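Local coordinates for CCHC-type domain-containing protein (Trypanosoma brucei brucei, PDB 7C4C) that probably trims RNA from its 3' end as a metal-dependent RNase D-type exonuclease, and carries zinc knuckles expected to bind nucleic acid, at residues A[97-102]-A[122-127]; A[39-44]-A[189-194]; A[137-142]-A[240-245]. All blocks are in the same frame, centred on the assembly; numbering follows the deposited sequence.

Overall arrangement
Strand 37-44 comes first and opens interaction 2, which closes only when helix 182-202 returns to it, 145 residues apart at the closest ends. Interaction 1 lies within that loop. It joins neighbouring strands 97-100 and 121-123 across a single helical crossover. The two touch inside the sheet, where L99 O lies 2.8 Å from L40 N. Interaction 3 starts after interaction 1 has closed. Its first segment, 137-142, falls inside the loop of interaction 2 and its second, 240-245, beyond it, so these two cross. Interaction 3 ties the loop after helix 124-136 to the loop before helix 245-251. Q125 and R141 join interactions 1 and 3 beside one GMP.

Interaction 1 of 3, residues A[97-102]-A[122-127]; sequences RKLFFD and LDLQVF. With 5GP (guanosine-5'-monophosphate), chain P.
Strands 97-100 and 121-123 pair in parallel through L99-L122 and F100-D123. L122 N donates to K98 O, F100 N to L122 O, and L124 N to F100 O at 2.9 Å and a nearly straight 175°. The last bond carries the pairing into the first turn of helix 124-136. On one side of the sheet L99 CD2 packs against L122 CD2 at 3.8 Å and reaches L124 CD2. R97 lays its CD along L122, while its guanidinium pairs with E216. D123 is the helix N-cap. Its OD1 accepts a bent bond from D102 N at 2.6 Å, on the syn side and somewhat out of the carboxylate plane, and a weak capping bond from Q125 N. Its OD2 accepts from C103 N. Q125 CB sits over the centre of the F101 ring, 3.7 Å from the centroid. Q125 CG is anti to the backbone N (chi1 -171°) and the chain is extended, which carries the amide out beside the D102 carboxylate. Q125 NE2 donates to O2' of a GMP at 2.8 Å, and that hydroxyl donates to D102 OD2 at 2.6 Å. R141 bonds Q125 OE1, and R104 forms a salt bridge with D102 OD1. The whole is a beta-alpha-beta crossover of the exonuclease fold, through helix 104-114, with D102 and Q125 binding a GMP ribose beyond the strand ends.

Interaction 2 of 3, residues A[39-44]-A[189-194]; sequences ALDIEA and AGDVRH. With MN (manganese (II) ion), chain H; MN (manganese (II) ion), chain I; ZN (zinc ion), chain E; 5GP (guanosine-5'-monophosphate), chain N.
D191 and V192 of helix 182-202 face strand 37-44 in the two-metal site of a DEDD-type 3'-5' exonuclease. The short segments run roughly antiparallel, 148° apart, with axes 7.4 Å from each other. A189 and G190 lead in with backbone carbonyls that accept from R193 N and H194 N. D191 comes next and points at the strand. Its OD2 binds the first manganese ion at 2.2 Å, joined by D41 OD2 and E43 OE1 and by O2P of the active-site GMP. D191 OD2 and D41 OD2 lie 3.2 Å apart because both are ligands of this ion. D41 CG is anti to the backbone N (chi1 -163°), and its two oxygens go to different ions, OD2 to the first and OD1 to the second at 2.1 Å. The second manganese ion also takes O2P, which bridges the two ions, O3P and two waters, and D106 lies nearby on helix 104-114. E43 is bent at chi2, which brings OE1 to the first ion while OE2 accepts from the GMP O3' hydroxyl. A44 holds the same ribose through its backbone, with N donating to O3' and O accepting from O2'. V192 supplies the apolar part of the contact. Its CG1 rests on D41 CB at 3.7 Å, and its CB faces A39 CB at 4.3 Å. R193 turns from the strand and pairs with E186. H194 leaves on another side of the helix, where its NE2 binds a zinc ion at 2.3 Å, with E158 and a water that accepts from R193 NH1 at 3.2 Å.

Interaction 3 of 3, residues A[137-142]-A[240-245]; sequences SVNRRS and PAEVNR. With 5GP (guanosine-5'-monophosphate), chain P.
N139 and R141 reach from segment 137-142 into the backbone of 240-245. The N139 amide is held by two bonds from ND2. One goes to V243 O at 3.0 Å, which lies in the amide plane although the donor stands above the carbonyl plane. The other goes to E242 OE1 at 2.8 Å, met from above a carboxylate turned 86° from the amide. N139 O accepts from V243 N, so side chain and backbone both grip V243. The R245 guanidinium lays one face over N139 OD1. R141 N donates to A241 O at 2.8 Å. The extended R141 side chain carries NE to E242 O, 2.7 Å away and near the guanidinium plane, though NE stands well above the carbonyl plane of E242, 62° out of it. V243 CG2 covers one face of the R141 guanidinium. V243 N to N139 O and R141 N to A241 O make a single backbone bridge, R140 with E242. It pins the loop before helix 245-251 to the loop after helix 124-136 of the exonuclease fold. Further out, the R141 guanidinium forms a salt bridge with D237. The same GMP that D102 and Q125 hold lies beside P240, whose CB comes within 3.8 Å of C5 in its base. Y222 and L248 pack on V243, and L248 also touches N139.

Interaction 1 of 3, residues A[97-102]-A[122-127]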
loop_
_atom_site.group_PDB
_atom_site.type_symbol
_atom_site.label_atom_id
_atom_site.label_comp_id
_atom_site.label_asym_id
_atom_site.label_seq_id
_atom_site.Cartn_x
_atom_site.Cartn_y
_atom_site.Cartn_z
ATOM N N ARG A 97 19.570 0.862 -2.453
ATOM C CA ARG A 97 18.282 1.522 -2.591
ATOM C C ARG A 97 17.791 2.012 -1.232
ATOM O O ARG A 97 17.876 1.293 -0.237
ATOM C CB ARG A 97 17.271 0.561 -3.216
ATOM C CG ARG A 97 15.874 1.121 -3.298
ATOM C CD ARG A 97 14.909 0.176 -4.023
ATOM N NE ARG A 97 15.141 0.114 -5.468
ATOM C CZ ARG A 97 15.507 -0.982 -6.126
ATOM N NH1 ARG A 97 15.684 -2.128 -5.479
ATOM N NH2 ARG A 97 15.692 -0.936 -7.437
ATOM N N LYS A 98 17.293 3.245 -1.177
ATOM C CA LYS A 98 16.698 3.783 0.042
ATOM C C LYS A 98 15.196 3.881 -0.164
ATOM O O LYS A 98 14.734 4.633 -1.028
ATOM C CB LYS A 98 17.268 5.154 0.408
ATOM C CG LYS A 98 18.729 5.365 0.027
ATOM C CD LYS A 98 19.645 4.448 0.804
ATOM C CE LYS A 98 21.088 4.850 0.587
ATOM N NZ LYS A 98 21.403 5.084 -0.852
ATOM N N LEU A 99 14.438 3.142 0.639
ATOM C CA LEU A 99 12.992 3.112 0.512
ATOM C C LEU A 99 12.368 4.064 1.521
ATOM O O LEU A 99 12.596 3.938 2.730
ATOM C CB LEU A 99 12.460 1.694 0.701
ATOM C CG LEU A 99 13.048 0.643 -0.247
ATOM C CD1 LEU A 99 13.167 -0.664 0.507
ATOM C CD2 LEU A 99 12.214 0.463 -1.504
ATOM N N PHE A 100 11.585 5.015 1.019
ATOM C CA PHE A 100 10.765 5.891 1.839
ATOM C C PHE A 100 9.307 5.607 1.534
ATOM O O PHE A 100 8.973 4.977 0.526
ATOM C CB PHE A 100 11.074 7.378 1.567
ATOM C CG PHE A 100 12.464 7.797 1.962
ATOM C CD1 PHE A 100 13.551 7.465 1.172
ATOM C CD2 PHE A 100 12.680 8.535 3.124
ATOM C CE1 PHE A 100 14.833 7.838 1.530
ATOM C CE2 PHE A 100 13.964 8.914 3.495
ATOM C CZ PHE A 100 15.044 8.558 2.690
ATOM N N PHE A 101 8.438 6.081 2.423
ATOM C CA PHE A 101 7.012 6.214 2.137
ATOM C C PHE A 101 6.690 7.692 2.312
ATOM O O PHE A 101 6.629 8.180 3.447
ATOM C CB PHE A 101 6.167 5.339 3.053
ATOM C CG PHE A 101 4.750 5.166 2.576
ATOM C CD1 PHE A 101 4.433 4.173 1.659
ATOM C CD2 PHE A 101 3.741 5.988 3.040
ATOM C CE1 PHE A 101 3.124 4.001 1.218
ATOM C CE2 PHE A 101 2.407 5.829 2.594
ATOM C CZ PHE A 101 2.102 4.843 1.688
ATOM N N ASP A 102 6.486 8.398 1.194
ATOM C CA ASP A 102 6.448 9.869 1.155
ATOM C C ASP A 102 7.753 10.454 1.685
ATOM O O ASP A 102 7.934 10.585 2.897
ATOM C CB ASP A 102 5.265 10.475 1.938
ATOM C CG ASP A 102 5.220 12.027 1.830
ATOM O OD1 ASP A 102 5.999 12.576 1.017
ATOM O OD2 ASP A 102 4.371 12.696 2.467
ATOM N N LEU A 122 13.858 5.551 -3.518
ATOM C CA LEU A 122 12.627 5.089 -4.165
ATOM C C LEU A 122 11.476 5.321 -3.196
ATOM O O LEU A 122 11.493 4.780 -2.083
ATOM C CB LEU A 122 12.716 3.611 -4.544
ATOM C CG LEU A 122 11.402 3.007 -5.021
ATOM C CD1 LEU A 122 11.116 3.548 -6.398
ATOM C CD2 LEU A 122 11.451 1.483 -5.061
ATOM N N ASP A 123 10.481 6.131 -3.595
ATOM C CA ASP A 123 9.371 6.472 -2.702
ATOM C C ASP A 123 8.196 5.544 -3.022
ATOM O O ASP A 123 7.644 5.587 -4.129
ATOM C CB ASP A 123 9.004 7.952 -2.842
ATOM C CG ASP A 123 7.879 8.388 -1.882
ATOM O OD1 ASP A 123 7.411 7.557 -1.070
ATOM O OD2 ASP A 123 7.525 9.593 -1.884
ATOM N N LEU A 124 7.801 4.699 -2.059
ATOM C CA LEU A 124 6.775 3.698 -2.382
ATOM C C LEU A 124 5.370 4.270 -2.398
ATOM O O LEU A 124 4.511 3.744 -3.113
ATOM C CB LEU A 124 6.813 2.501 -1.430
ATOM C CG LEU A 124 8.168 1.791 -1.364
ATOM C CD1 LEU A 124 8.210 0.851 -0.157
ATOM C CD2 LEU A 124 8.417 1.047 -2.635
ATOM N N GLN A 125 5.095 5.309 -1.611
ATOM C CA GLN A 125 3.836 6.022 -1.797
ATOM C C GLN A 125 3.736 6.535 -3.220
ATOM O O GLN A 125 2.686 6.416 -3.863
ATOM C CB GLN A 125 3.715 7.184 -0.811
ATOM C CG GLN A 125 2.343 7.846 -0.805
ATOM C CD GLN A 125 2.278 9.139 0.014
ATOM O OE1 GLN A 125 2.976 10.100 -0.290
ATOM N NE2 GLN A 125 1.413 9.173 1.033
ATOM N N VAL A 126 4.829 7.100 -3.733
ATOM C CA VAL A 126 4.848 7.562 -5.116
ATOM C C VAL A 126 4.715 6.370 -6.053
ATOM O O VAL A 126 4.049 6.449 -7.092
ATOM C CB VAL A 126 6.133 8.379 -5.386
ATOM C CG1 VAL A 126 6.467 8.431 -6.867
ATOM C CG2 VAL A 126 5.986 9.781 -4.824
ATOM N N PHE A 127 5.309 5.231 -5.678
ATOM C CA PHE A 127 5.148 4.032 -6.490
ATOM C C PHE A 127 3.679 3.646 -6.598
ATOM O O PHE A 127 3.166 3.395 -7.697
ATOM C CB PHE A 127 5.965 2.891 -5.898
ATOM C CG PHE A 127 6.341 1.836 -6.888
ATOM C CD1 PHE A 127 5.554 1.572 -7.993
ATOM C CD2 PHE A 127 7.509 1.116 -6.718
ATOM C CE1 PHE A 127 5.922 0.600 -8.909
ATOM C CE2 PHE A 127 7.881 0.141 -7.629
ATOM C CZ PHE A 127 7.090 -0.116 -8.725
HETATM P P 5GP P . -4.608 11.360 3.362
HETATM O O1P 5GP P . -5.614 11.026 2.282
HETATM O O2P 5GP P . -4.422 12.842 3.581
HETATM O O3P 5GP P . -4.751 10.566 4.641
HETATM O "O5'" 5GP P . -3.210 10.866 2.770
HETATM C "C5'" 5GP P . -2.138 10.497 3.631
HETATM C "C4'" 5GP P . -0.795 10.881 3.054
HETATM O "O4'" 5GP P . -0.926 12.109 2.280
HETATM C "C3'" 5GP P . 0.313 11.173 4.067
HETATM O "O3'" 5GP P . 1.013 10.015 4.496
HETATM C "C2'" 5GP P . 1.192 12.178 3.338
HETATM O "O2'" 5GP P . 2.053 11.520 2.418
HETATM C "C1'" 5GP P . 0.149 12.979 2.558
HETATM N N9 5GP P . -0.384 14.119 3.343
HETATM C C8 5GP P . -1.686 14.454 3.423
HETATM N N7 5GP P . -1.836 15.536 4.222
HETATM C C5 5GP P . -0.604 15.888 4.648
HETATM C C6 5GP P . -0.145 16.904 5.472
HETATM O O6 5GP P . -0.964 17.707 5.973
HETATM N N1 5GP P . 1.169 17.013 5.724
HETATM C C2 5GP P . 2.053 16.152 5.191
HETATM N N2 5GP P . 3.382 16.270 5.452
HETATM N N3 5GP P . 1.629 15.154 4.383
HETATM C C4 5GP P . 0.309 15.001 4.093
#

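Interaction 2 of 3, residues A[39-44]-A[189-194]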
loop_
_atom_site.group_PDB
_atom_site.type_symbol
_atom_site.label_atom_id
_atom_site.label_comp_id
_atom_site.label_asym_id
_atom_site.label_seq_id
_atom_site.Cartn_x
_atom_site.Cartn_y
_atom_site.Cartn_z
ATOM N N ALA A 39 15.007 0.403 4.155
ATOM C CA ALA A 39 13.857 1.252 4.430
ATOM C C ALA A 39 14.257 2.328 5.420
ATOM O O ALA A 39 15.007 2.069 6.359
ATOM C CB ALA A 39 12.708 0.427 5.002
ATOM N N LEU A 40 13.750 3.533 5.221
ATOM C CA LEU A 40 14.107 4.664 6.063
ATOM C C LEU A 40 12.868 5.443 6.463
ATOM O O LEU A 40 11.894 5.521 5.706
ATOM C CB LEU A 40 15.072 5.605 5.354
ATOM C CG LEU A 40 16.502 5.108 5.167
ATOM C CD1 LEU A 40 17.259 6.155 4.368
ATOM C CD2 LEU A 40 17.168 4.871 6.520
ATOM N N ASP A 41 12.929 6.033 7.660
ATOM C CA ASP A 41 11.881 6.913 8.159
ATOM C C ASP A 41 12.471 7.775 9.277
ATOM O O ASP A 41 13.531 7.465 9.827
ATOM C CB ASP A 41 10.669 6.097 8.635
ATOM C CG ASP A 41 9.410 6.934 8.786
ATOM O OD1 ASP A 41 9.082 7.713 7.865
ATOM O OD2 ASP A 41 8.735 6.789 9.829
ATOM N N ILE A 42 11.776 8.863 9.605
ATOM C CA ILE A 42 12.259 9.857 10.558
ATOM C C ILE A 42 11.146 10.202 11.530
ATOM O O ILE A 42 9.997 10.394 11.122
ATOM C CB ILE A 42 12.746 11.128 9.833
ATOM C CG1 ILE A 42 14.005 10.820 9.036
ATOM C CG2 ILE A 42 13.022 12.266 10.802
ATOM C CD1 ILE A 42 14.542 12.014 8.343
ATOM N N GLU A 43 11.473 10.269 12.811
ATOM C CA GLU A 43 10.590 10.857 13.807
ATOM C C GLU A 43 11.238 12.134 14.331
ATOM O O GLU A 43 12.431 12.124 14.685
ATOM C CB GLU A 43 10.307 9.896 14.970
ATOM C CG GLU A 43 9.614 8.566 14.616
ATOM C CD GLU A 43 8.292 8.711 13.867
ATOM O OE1 GLU A 43 7.994 7.798 13.068
ATOM O OE2 GLU A 43 7.552 9.707 14.068
ATOM N N ALA A 44 10.450 13.220 14.398
ATOM C CA ALA A 44 10.959 14.542 14.760
ATOM C C ALA A 44 10.023 15.226 15.755
ATOM O O ALA A 44 8.853 14.861 15.878
ATOM C CB ALA A 44 11.132 15.439 13.523
ATOM N N ALA A 189 9.480 1.734 15.087
ATOM C CA ALA A 189 9.962 0.597 14.314
ATOM C C ALA A 189 8.942 0.164 13.272
ATOM O O ALA A 189 9.321 -0.250 12.167
ATOM C CB ALA A 189 10.296 -0.573 15.251
ATOM N N GLY A 190 7.651 0.267 13.598
ATOM C CA GLY A 190 6.621 -0.247 12.706
ATOM C C GLY A 190 6.642 0.420 11.346
ATOM O O GLY A 190 6.453 -0.238 10.319
ATOM N N ASP A 191 6.891 1.731 11.317
ATOM C CA ASP A 191 6.908 2.441 10.043
ATOM C C ASP A 191 7.950 1.856 9.089
ATOM O O ASP A 191 7.629 1.565 7.934
ATOM C CB ASP A 191 7.117 3.935 10.282
ATOM C CG ASP A 191 5.817 4.647 10.700
ATOM O OD1 ASP A 191 4.886 3.967 11.191
ATOM O OD2 ASP A 191 5.709 5.886 10.540
ATOM N N VAL A 192 9.186 1.614 9.551
ATOM C CA VAL A 192 10.170 1.088 8.593
ATOM C C VAL A 192 9.884 -0.372 8.263
ATOM O O VAL A 192 10.111 -0.804 7.124
ATOM C CB VAL A 192 11.630 1.277 9.063
ATOM C CG1 VAL A 192 12.092 2.693 8.785
ATOM C CG2 VAL A 192 11.802 0.940 10.533
ATOM N N ARG A 193 9.376 -1.154 9.233
ATOM C CA ARG A 193 8.929 -2.515 8.934
ATOM C C ARG A 193 7.884 -2.525 7.828
ATOM O O ARG A 193 7.898 -3.406 6.960
ATOM C CB ARG A 193 8.334 -3.193 10.174
ATOM C CG ARG A 193 9.305 -3.577 11.256
ATOM C CD ARG A 193 8.685 -4.596 12.223
ATOM N NE ARG A 193 9.402 -4.580 13.494
ATOM C CZ ARG A 193 8.965 -3.963 14.595
ATOM N NH1 ARG A 193 7.792 -3.330 14.592
ATOM N NH2 ARG A 193 9.704 -3.982 15.700
ATOM N N HIS A 194 6.936 -1.585 7.867
ATOM C CA HIS A 194 5.905 -1.570 6.837
ATOM C C HIS A 194 6.503 -1.239 5.484
ATOM O O HIS A 194 6.064 -1.773 4.462
ATOM C CB HIS A 194 4.812 -0.560 7.172
ATOM C CG HIS A 194 4.097 -0.834 8.455
ATOM N ND1 HIS A 194 3.599 0.175 9.254
ATOM C CD2 HIS A 194 3.765 -1.998 9.064
ATOM C CE1 HIS A 194 3.003 -0.355 10.306
ATOM N NE2 HIS A 194 3.090 -1.671 10.215
HETATM MN MN MN H . 7.104 7.484 11.156
HETATM MN MN MN I . 7.679 9.233 7.681
HETATM ZN ZN ZN E . 3.234 -2.713 12.210
HETATM P P 5GP N . 5.761 9.960 9.628
HETATM O O1P 5GP N . 4.434 9.322 9.975
HETATM O O2P 5GP N . 6.954 9.036 9.764
HETATM O O3P 5GP N . 5.758 10.763 8.345
HETATM O "O5'" 5GP N . 6.011 11.055 10.762
HETATM C "C5'" 5GP N . 7.225 11.792 10.787
HETATM C "C4'" 5GP N . 7.151 13.022 11.660
HETATM O "O4'" 5GP N . 6.134 13.928 11.160
HETATM C "C3'" 5GP N . 6.766 12.808 13.118
HETATM O "O3'" 5GP N . 7.839 12.362 13.931
HETATM C "C2'" 5GP N . 6.234 14.175 13.521
HETATM O "O2'" 5GP N . 7.304 15.077 13.765
HETATM C "C1'" 5GP N . 5.528 14.610 12.239
HETATM N N9 5GP N . 4.095 14.262 12.262
HETATM C C8 5GP N . 3.538 13.170 11.712
HETATM N N7 5GP N . 2.202 13.195 11.918
HETATM C C5 5GP N . 1.936 14.323 12.599
HETATM C C6 5GP N . 0.757 14.871 13.073
HETATM O O6 5GP N . -0.315 14.251 12.875
HETATM N N1 5GP N . 0.798 16.045 13.728
HETATM C C2 5GP N . 1.959 16.692 13.936
HETATM N N2 5GP N . 1.956 17.866 14.608
HETATM N N3 5GP N . 3.130 16.180 13.482
HETATM C C4 5GP N . 3.129 14.999 12.808
HETATM O O HOH W 1 5.224 -3.868 12.681
HETATM O O HOH W 2 8.351 9.640 5.739
HETATM O O HOH W 3 9.070 10.840 8.380
#

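Interaction 3 of 3, residues A[137-142]-A[240-245]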
loop_
_atom_site.group_PDB
_atom_site.type_symbol
_atom_site.label_atom_id
_atom_site.label_comp_id
_atom_site.label_asym_id
_atom_site.label_seq_id
_atom_site.Cartn_x
_atom_site.Cartn_y
_atom_site.Cartn_z
ATOM N N SER A 137 -5.506 7.212 -14.288
ATOM C CA SER A 137 -5.299 8.660 -14.266
ATOM C C SER A 137 -5.655 9.262 -12.896
ATOM O O SER A 137 -6.105 10.397 -12.801
ATOM C CB SER A 137 -6.098 9.347 -15.386
ATOM O OG SER A 137 -5.638 8.926 -16.671
ATOM N N VAL A 138 -5.478 8.502 -11.827
ATOM C CA VAL A 138 -5.620 8.998 -10.461
ATOM C C VAL A 138 -4.234 9.352 -9.945
ATOM O O VAL A 138 -3.293 8.557 -10.091
ATOM C CB VAL A 138 -6.287 7.943 -9.565
ATOM C CG1 VAL A 138 -6.059 8.241 -8.107
ATOM C CG2 VAL A 138 -7.763 7.850 -9.873
ATOM N N ASN A 139 -4.094 10.550 -9.354
ATOM C CA ASN A 139 -2.818 11.019 -8.817
ATOM C C ASN A 139 -2.876 11.260 -7.308
ATOM O O ASN A 139 -2.126 12.079 -6.782
ATOM C CB ASN A 139 -2.358 12.294 -9.525
ATOM C CG ASN A 139 -3.175 13.514 -9.120
ATOM O OD1 ASN A 139 -4.376 13.405 -8.901
ATOM N ND2 ASN A 139 -2.519 14.678 -8.997
ATOM N N ARG A 140 -3.750 10.557 -6.592
ATOM C CA ARG A 140 -3.849 10.764 -5.155
ATOM C C ARG A 140 -2.754 10.002 -4.414
ATOM O O ARG A 140 -2.308 8.927 -4.834
ATOM C CB ARG A 140 -5.220 10.338 -4.632
ATOM C CG ARG A 140 -6.317 11.319 -4.990
ATOM C CD ARG A 140 -7.653 10.957 -4.354
ATOM N NE ARG A 140 -8.171 9.671 -4.827
ATOM C CZ ARG A 140 -8.913 9.504 -5.923
ATOM N NH1 ARG A 140 -9.228 10.541 -6.686
ATOM N NH2 ARG A 140 -9.339 8.291 -6.257
ATOM N N ARG A 141 -2.293 10.597 -3.317
ATOM C CA ARG A 141 -1.438 9.904 -2.369
ATOM C C ARG A 141 -2.324 9.166 -1.379
ATOM O O ARG A 141 -3.299 9.729 -0.890
ATOM C CB ARG A 141 -0.529 10.885 -1.624
ATOM C CG ARG A 141 0.623 11.403 -2.467
ATOM C CD ARG A 141 1.415 12.461 -1.733
ATOM N NE ARG A 141 2.307 13.146 -2.661
ATOM C CZ ARG A 141 3.585 12.835 -2.850
ATOM N NH1 ARG A 141 4.135 11.851 -2.150
ATOM N NH2 ARG A 141 4.314 13.514 -3.737
ATOM N N SER A 142 -1.990 7.911 -1.099
ATOM C CA SER A 142 -2.655 7.143 -0.059
ATOM C C SER A 142 -1.748 7.044 1.156
ATOM O O SER A 142 -0.519 7.036 1.032
ATOM C CB SER A 142 -3.001 5.726 -0.529
ATOM O OG SER A 142 -3.817 5.762 -1.678
ATOM N N PRO A 240 -0.917 18.656 -0.708
ATOM C CA PRO A 240 -0.021 17.688 -0.055
ATOM C C PRO A 240 -0.335 16.246 -0.375
ATOM O O PRO A 240 0.587 15.415 -0.359
ATOM C CB PRO A 240 -0.208 17.981 1.444
ATOM C CG PRO A 240 -0.766 19.361 1.530
ATOM C CD PRO A 240 -1.362 19.728 0.201
ATOM N N ALA A 241 -1.593 15.927 -0.697
ATOM C CA ALA A 241 -2.045 14.547 -0.845
ATOM C C ALA A 241 -2.093 14.085 -2.292
ATOM O O ALA A 241 -2.932 13.248 -2.638
ATOM C CB ALA A 241 -3.420 14.361 -0.212
ATOM N N GLU A 242 -1.207 14.586 -3.148
ATOM C CA GLU A 242 -1.235 14.156 -4.537
ATOM C C GLU A 242 0.162 14.259 -5.131
ATOM O O GLU A 242 1.101 14.755 -4.501
ATOM C CB GLU A 242 -2.244 14.971 -5.354
ATOM C CG GLU A 242 -1.853 16.411 -5.608
ATOM C CD GLU A 242 -2.920 17.158 -6.381
ATOM O OE1 GLU A 242 -2.916 17.118 -7.633
ATOM O OE2 GLU A 242 -3.786 17.763 -5.723
ATOM N N VAL A 243 0.282 13.774 -6.360
ATOM C CA VAL A 243 1.549 13.703 -7.069
ATOM C C VAL A 243 1.413 14.533 -8.334
ATOM O O VAL A 243 0.439 14.371 -9.077
ATOM C CB VAL A 243 1.930 12.245 -7.389
ATOM C CG1 VAL A 243 3.215 12.180 -8.215
ATOM C CG2 VAL A 243 2.089 11.455 -6.082
ATOM N N ASN A 244 2.366 15.449 -8.540
ATOM C CA ASN A 244 2.490 16.282 -9.735
ATOM C C ASN A 244 2.149 15.515 -11.006
ATOM O O ASN A 244 2.857 14.561 -11.361
ATOM C CB ASN A 244 3.920 16.832 -9.796
ATOM C CG ASN A 244 4.115 17.906 -10.852
ATOM O OD1 ASN A 244 3.621 17.809 -11.978
ATOM N ND2 ASN A 244 4.821 18.958 -10.475
ATOM N N ARG A 245 1.057 15.911 -11.684
ATOM C CA ARG A 245 0.599 15.182 -12.869
ATOM C C ARG A 245 1.564 15.314 -14.027
ATOM O O ARG A 245 1.690 14.378 -14.825
ATOM C CB ARG A 245 -0.771 15.668 -13.344
ATOM C CG ARG A 245 -1.866 15.537 -12.336
ATOM C CD ARG A 245 -3.170 16.099 -12.875
ATOM N NE ARG A 245 -4.296 15.312 -12.396
ATOM C CZ ARG A 245 -5.018 15.624 -11.322
ATOM N NH1 ARG A 245 -4.726 16.721 -10.617
ATOM N NH2 ARG A 245 -6.021 14.834 -10.947
HETATM P P 5GP P . -4.608 11.360 3.362
HETATM O O1P 5GP P . -5.614 11.026 2.282
HETATM O O2P 5GP P . -4.422 12.842 3.581
HETATM O O3P 5GP P . -4.751 10.566 4.641
HETATM O "O5'" 5GP P . -3.210 10.866 2.770
HETATM C "C5'" 5GP P . -2.138 10.497 3.631
HETATM C "C4'" 5GP P . -0.795 10.881 3.054
HETATM O "O4'" 5GP P . -0.926 12.109 2.280
HETATM C "C3'" 5GP P . 0.313 11.173 4.067
HETATM O "O3'" 5GP P . 1.013 10.015 4.496
HETATM C "C2'" 5GP P . 1.192 12.178 3.338
HETATM O "O2'" 5GP P . 2.053 11.520 2.418
HETATM C "C1'" 5GP P . 0.149 12.979 2.558
HETATM N N9 5GP P . -0.384 14.119 3.343
HETATM C C8 5GP P . -1.686 14.454 3.423
HETATM N N7 5GP P . -1.836 15.536 4.222
HETATM C C5 5GP P . -0.604 15.888 4.648
HETATM C C6 5GP P . -0.145 16.904 5.472
HETATM O O6 5GP P . -0.964 17.707 5.973
HETATM N N1 5GP P . 1.169 17.013 5.724
HETATM C C2 5GP P . 2.053 16.152 5.191
HETATM N N2 5GP P . 3.382 16.270 5.452
HETATM N N3 5GP P . 1.629 15.154 4.383
HETATM C C4 5GP P . 0.309 15.001 4.093
#